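Local coordinates for small S protein (Podospora anserina, PDB 2WVO), which governs heterokaryon incompatibility in a filamentous fungus, triggering a lethal reaction on meeting the [het-s] prion form of incompatible cells, at residues 2-8 / 88-92; 14-18 / 55-61. All blocks are in the same frame, centred on the assembly; numbering follows the deposited sequence. Where two conformers were deposited one is given.

Interaction 1: 2-8 / 88-92; sequences SEPFEIV and LLLFE
Glu92 reaches from the long helix 75-104 to the first turn of helix 3-9, a worked example of a carboxylate turned to the start of a helix, where the first N-H groups have no carbonyl of the helix itself to bond. Its CG stands anti to the backbone N (chi1 174°) and the chain then bends at chi2, which brings the carboxylate to helix 3-9. There Glu92 OE1 accepts a weak hydrogen bond from Phe5 N at 3.3 Å, with 156° at the hydrogen. Glu92 OE1 also lies 3.1 Å from Ser2 CA, and Glu92 CD comes close to Phe5 CB. The amino end of the helix would probably favour the negative charge on this buried group.

Pro4, facing the partner helix, packs beside Glu92. Its ring brings CB to 3.2 Å from Leu88 O, CG to 4.1 Å from Phe91 CB, and CD near Glu92 OE1. One turn further on, Val8 CG2 meets Leu88 CB at 3.5 Å, the two side chains passing alongside head to tail, while Ile7 CG2 approaches Leu88 CD2 crosswise at 3.9 Å.

The helix segments run nearly antiparallel, at 150°, with axes 8.1 Å apart. Leu88 and Ile7 also pack on helix 14-23, both touching Leu17, and the Phe91 ring meets Phe25 edge-to-face. On another side lies the second subunit of the homodimer: Phe5 stacks on Phe5 of that subunit, and Leu89 packs on its Glu92, which places helices 3-9 and 75-104 at the dimer interface.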
loop_
_atom_site.group_PDB
_atom_site.type_symbol
_atom_site.label_atom_id
_atom_site.label_comp_id
_atom_site.label_asym_id
_atom_site.label_seq_id
_atom_site.Cartn_x
_atom_site.Cartn_y
_atom_site.Cartn_z
ATOM N N SER A 2 11.270 0.481 -10.380
ATOM C CA SER A 2 12.125 -0.276 -9.396
ATOM C C SER A 2 13.181 0.574 -8.652
ATOM O O SER A 2 13.839 0.070 -7.723
ATOM C CB SER A 2 12.790 -1.475 -10.073
ATOM O OG SER A 2 13.642 -1.055 -11.135
ATOM N N GLU A 3 13.337 1.843 -9.049
ATOM C CA GLU A 3 14.286 2.763 -8.382
ATOM C C GLU A 3 13.995 3.069 -6.901
ATOM O O GLU A 3 14.931 3.049 -6.101
ATOM C CB GLU A 3 14.466 4.078 -9.154
ATOM C CG GLU A 3 15.810 4.221 -9.832
ATOM C CD GLU A 3 16.885 4.836 -8.941
ATOM O OE1 GLU A 3 17.328 4.165 -7.973
ATOM O OE2 GLU A 3 17.313 5.985 -9.232
ATOM N N PRO A 4 12.719 3.379 -6.543
ATOM C CA PRO A 4 12.401 3.604 -5.120
ATOM C C PRO A 4 12.870 2.464 -4.215
ATOM O O PRO A 4 13.427 2.733 -3.156
ATOM C CB PRO A 4 10.868 3.723 -5.112
ATOM C CG PRO A 4 10.530 4.216 -6.474
ATOM C CD PRO A 4 11.527 3.575 -7.395
ATOM N N PHE A 5 12.655 1.219 -4.657
ATOM C CA PHE A 5 13.131 0.003 -3.988
ATOM C C PHE A 5 14.651 0.007 -3.736
ATOM O O PHE A 5 15.099 -0.322 -2.638
ATOM C CB PHE A 5 12.723 -1.240 -4.807
ATOM C CG PHE A 5 12.922 -2.554 -4.085
ATOM C CD1 PHE A 5 11.883 -3.122 -3.347
ATOM C CD2 PHE A 5 14.153 -3.224 -4.137
ATOM C CE1 PHE A 5 12.058 -4.339 -2.678
ATOM C CE2 PHE A 5 14.337 -4.434 -3.462
ATOM C CZ PHE A 5 13.290 -4.994 -2.739
ATOM N N GLU A 6 15.428 0.374 -4.755
ATOM C CA GLU A 6 16.893 0.465 -4.651
ATOM C C GLU A 6 17.330 1.458 -3.576
ATOM O O GLU A 6 18.212 1.169 -2.772
ATOM C CB GLU A 6 17.515 0.921 -5.976
ATOM C CG GLU A 6 17.557 -0.080 -7.101
ATOM C CD GLU A 6 18.217 0.537 -8.333
ATOM O OE1 GLU A 6 19.450 0.818 -8.271
ATOM O OE2 GLU A 6 17.494 0.774 -9.343
ATOM N N ILE A 7 16.717 2.637 -3.600
ATOM C CA ILE A 7 16.946 3.690 -2.597
ATOM C C ILE A 7 16.698 3.202 -1.165
ATOM O O ILE A 7 17.559 3.379 -0.294
ATOM C CB ILE A 7 16.099 4.951 -2.907
ATOM C CG1 ILE A 7 16.584 5.576 -4.222
ATOM C CG2 ILE A 7 16.137 5.963 -1.737
ATOM C CD1 ILE A 7 15.454 6.065 -5.102
ATOM N N VAL A 8 15.545 2.565 -0.938
ATOM C CA VAL A 8 15.223 1.988 0.379
ATOM C C VAL A 8 16.211 0.880 0.803
ATOM O O VAL A 8 16.491 0.713 1.998
ATOM C CB VAL A 8 13.769 1.449 0.441
ATOM C CG1 VAL A 8 13.468 0.812 1.811
ATOM C CG2 VAL A 8 12.768 2.560 0.137
ATOM N N LEU A 88 8.344 5.822 -0.158
ATOM C CA LEU A 88 9.106 5.287 -1.279
ATOM C C LEU A 88 8.547 3.938 -1.776
ATOM O O LEU A 88 8.478 3.690 -2.986
ATOM C CB LEU A 88 10.568 5.144 -0.857
ATOM C CG LEU A 88 11.746 6.023 -1.319
ATOM C CD1 LEU A 88 11.457 7.163 -2.293
ATOM C CD2 LEU A 88 12.582 6.485 -0.140
ATOM N N LEU A 89 8.162 3.079 -0.832
ATOM C CA LEU A 89 7.521 1.792 -1.113
ATOM C C LEU A 89 6.185 1.943 -1.824
ATOM O O LEU A 89 5.795 1.108 -2.642
ATOM C CB LEU A 89 7.347 1.005 0.189
ATOM C CG LEU A 89 8.368 -0.102 0.534
ATOM C CD1 LEU A 89 9.719 0.011 -0.161
ATOM C CD2 LEU A 89 8.546 -0.226 2.035
ATOM N N LEU A 90 5.508 3.032 -1.509
ATOM C CA LEU A 90 4.270 3.450 -2.149
ATOM C C LEU A 90 4.471 3.802 -3.631
ATOM O O LEU A 90 3.668 3.430 -4.485
ATOM C CB LEU A 90 3.752 4.656 -1.364
ATOM C CG LEU A 90 2.394 5.303 -1.478
ATOM C CD1 LEU A 90 1.281 4.285 -1.147
ATOM C CD2 LEU A 90 2.342 6.499 -0.518
ATOM N N PHE A 91 5.542 4.527 -3.933
ATOM C CA PHE A 91 5.899 4.819 -5.321
ATOM C C PHE A 91 6.354 3.564 -6.070
ATOM O O PHE A 91 6.049 3.396 -7.238
ATOM C CB PHE A 91 6.983 5.909 -5.389
ATOM C CG PHE A 91 6.438 7.314 -5.301
ATOM C CD1 PHE A 91 6.524 8.037 -4.117
ATOM C CD2 PHE A 91 5.830 7.913 -6.407
ATOM C CE1 PHE A 91 6.026 9.343 -4.036
ATOM C CE2 PHE A 91 5.331 9.210 -6.328
ATOM C CZ PHE A 91 5.428 9.925 -5.138
ATOM N N GLU A 92 7.091 2.696 -5.389
ATOM C CA GLU A 92 7.548 1.446 -5.959
ATOM C C GLU A 92 6.356 0.595 -6.433
ATOM O O GLU A 92 6.328 0.088 -7.565
ATOM C CB GLU A 92 8.395 0.684 -4.925
ATOM C CG GLU A 92 8.836 -0.739 -5.360
ATOM C CD GLU A 92 9.754 -0.756 -6.594
ATOM O OE1 GLU A 92 10.380 0.288 -6.912
ATOM O OE2 GLU A 92 9.871 -1.833 -7.231
#

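Interaction 2: 14-18 / 55-61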
loop_
_atom_site.group_PDB
_atom_site.type_symbol
_atom_site.label_atom_id
_atom_site.label_comp_id
_atom_site.label_asym_id
_atom_site.label_seq_id
_atom_site.Cartn_x
_atom_site.Cartn_y
_atom_site.Cartn_z
ATOM N N VAL A 14 17.377 9.872 7.136
ATOM C CA VAL A 14 16.072 10.503 6.841
ATOM C C VAL A 14 16.158 11.525 5.702
ATOM O O VAL A 14 15.346 11.488 4.773
ATOM C CB VAL A 14 15.432 11.178 8.095
ATOM C CG1 VAL A 14 14.066 11.778 7.758
ATOM C CG2 VAL A 14 15.304 10.195 9.262
ATOM N N ALA A 15 17.149 12.422 5.762
ATOM C CA ALA A 15 17.283 13.497 4.766
ATOM C C ALA A 15 17.406 12.981 3.336
ATOM O O ALA A 15 16.710 13.470 2.454
ATOM C CB ALA A 15 18.476 14.440 5.112
ATOM N N GLY A 16 18.298 12.010 3.110
ATOM C CA GLY A 16 18.490 11.415 1.785
ATOM C C GLY A 16 17.244 10.689 1.283
ATOM O O GLY A 16 16.922 10.727 0.093
ATOM N N LEU A 17 16.566 9.996 2.195
ATOM C CA LEU A 17 15.326 9.287 1.892
ATOM C C LEU A 17 14.194 10.256 1.527
ATOM O O LEU A 17 13.490 10.053 0.535
ATOM C CB LEU A 17 14.932 8.386 3.072
ATOM C CG LEU A 17 15.768 7.108 3.262
ATOM C CD1 LEU A 17 15.706 6.605 4.719
ATOM C CD2 LEU A 17 15.366 6.010 2.257
ATOM N N PHE A 18 14.065 11.310 2.331
ATOM C CA PHE A 18 13.127 12.410 2.133
ATOM C C PHE A 18 13.310 13.112 0.790
ATOM O O PHE A 18 12.334 13.374 0.081
ATOM C CB PHE A 18 13.269 13.423 3.293
ATOM C CG PHE A 18 12.553 14.735 3.057
ATOM C CD1 PHE A 18 11.206 14.874 3.365
ATOM C CD2 PHE A 18 13.229 15.824 2.508
ATOM C CE1 PHE A 18 10.548 16.064 3.123
ATOM C CE2 PHE A 18 12.579 17.010 2.269
ATOM C CZ PHE A 18 11.230 17.128 2.579
ATOM N N TRP A 55 7.137 20.161 5.390
ATOM C CA TRP A 55 7.659 19.476 6.582
ATOM C C TRP A 55 9.193 19.522 6.680
ATOM O O TRP A 55 9.741 19.783 7.749
ATOM C CB TRP A 55 7.163 18.016 6.654
ATOM C CG TRP A 55 7.772 17.258 7.817
ATOM C CD1 TRP A 55 7.330 17.250 9.113
ATOM C CD2 TRP A 55 8.954 16.439 7.794
ATOM N NE1 TRP A 55 8.140 16.459 9.888
ATOM C CE2 TRP A 55 9.152 15.956 9.107
ATOM C CE3 TRP A 55 9.867 16.072 6.790
ATOM C CZ2 TRP A 55 10.209 15.113 9.441
ATOM C CZ3 TRP A 55 10.918 15.241 7.119
ATOM C CH2 TRP A 55 11.083 14.765 8.436
ATOM N N GLY A 56 9.877 19.259 5.569
ATOM C CA GLY A 56 11.345 19.285 5.520
ATOM C C GLY A 56 11.887 20.662 5.861
ATOM O O GLY A 56 12.861 20.802 6.608
ATOM N N GLU A 57 11.237 21.676 5.302
ATOM C CA GLU A 57 11.535 23.076 5.590
ATOM C C GLU A 57 11.323 23.401 7.077
ATOM O O GLU A 57 12.204 23.968 7.719
ATOM C CB GLU A 57 10.666 23.972 4.683
ATOM C CG GLU A 57 10.816 25.484 4.871
ATOM C CD GLU A 57 12.116 26.046 4.298
ATOM O OE1 GLU A 57 12.910 25.283 3.683
ATOM O OE2 GLU A 57 12.344 27.266 4.473
ATOM N N ALA A 58 10.163 23.026 7.618
ATOM C CA ALA A 58 9.807 23.323 9.012
ATOM C C ALA A 58 10.751 22.666 10.027
ATOM O O ALA A 58 11.070 23.244 11.068
ATOM C CB ALA A 58 8.350 22.913 9.296
ATOM N N VAL A 59 11.181 21.451 9.707
ATOM C CA VAL A 59 12.011 20.633 10.588
ATOM C C VAL A 59 13.505 20.921 10.353
ATOM O O VAL A 59 14.365 20.440 11.103
ATOM C CB VAL A 59 11.626 19.116 10.397
ATOM C CG1 VAL A 59 12.415 18.437 9.250
ATOM C CG2 VAL A 59 11.758 18.362 11.677
ATOM N N GLN A 60 13.791 21.753 9.346
ATOM C CA GLN A 60 15.159 22.076 8.912
ATOM C C GLN A 60 15.955 20.802 8.632
ATOM O O GLN A 60 17.024 20.568 9.192
ATOM C CB GLN A 60 15.872 22.999 9.916
ATOM C CG GLN A 60 15.276 24.407 10.019
ATOM C CD GLN A 60 15.562 25.263 8.792
ATOM O OE1 GLN A 60 16.580 25.961 8.733
ATOM N NE2 GLN A 60 14.670 25.204 7.800
ATOM N N ILE A 61 15.401 19.986 7.742
ATOM C CA ILE A 61 15.939 18.659 7.386
ATOM C C ILE A 61 17.448 18.664 7.054
ATOM O O ILE A 61 18.180 17.748 7.449
ATOM C CB ILE A 61 15.068 17.978 6.256
ATOM C CG1 ILE A 61 15.406 16.501 6.073
ATOM C CG2 ILE A 61 15.130 18.748 4.934
ATOM C CD1 ILE A 61 14.518 15.544 6.838
#
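Ala15 and Ile61 bring the two backbones nearest, their CA atoms 5.9 Å apart, although the helix segments 14-18 and 55-59 run at 154° with axes as much as 12.1 Å apart. The difference comes from the end of helix 38-59: Gln60, with positive phi, leaves the helix in a Schellman motif, and Ile61 N bonds back to Gly56 O, turning Ile61 toward helix 14-23. Gln60 N bonds to Glu57 O in the same turn.

Ile61 CG1 settles against Ala15 CB at 3.8 Å, CD1 continues to Val14 CG1, and CG2 approaches Phe18 CE2 obliquely. Phe18, its CG anti to the backbone N (chi1 168°), extends across the gap until CZ lies 3.6 Å from Gly56 CA, a close approach to a residue with no side chain. Beside it, Phe18 CE1 comes to the edge of the Trp55 indole, 3.7 Å from Trp55 CE3, with the ring planes at 54°. Val59 CG1 sits over the rim of one indole face.

The Schellman motif thus ends helix 38-59 and brings Ile61 against helix 14-23 in the buried interior of the helical HeLo-family globular domain.

Two consecutive helices, 3-9 and 14-23, each pair with one of another consecutive two: 3-9 with 75-104 and 14-23 with 38-59, both nearly antiparallel. The centres of interactions 1 and 2 are 18 Å apart, yet they meet directly, for Leu17 CD2 of segment 14-18 packs 3.7 Å from Leu88 CD2, and helix 14-23 thus takes part in both neighbourhoods. Place in the fold sets the chemistry. Interaction 1 is partly buried, borders the second subunit and combines a carboxylate at a helix start with aliphatic packing. Interaction 2, where every touching residue is buried and no other chain reaches, joins its segments through apolar and aromatic groups, with polar bonds formed within each segment or to other parts of the chain.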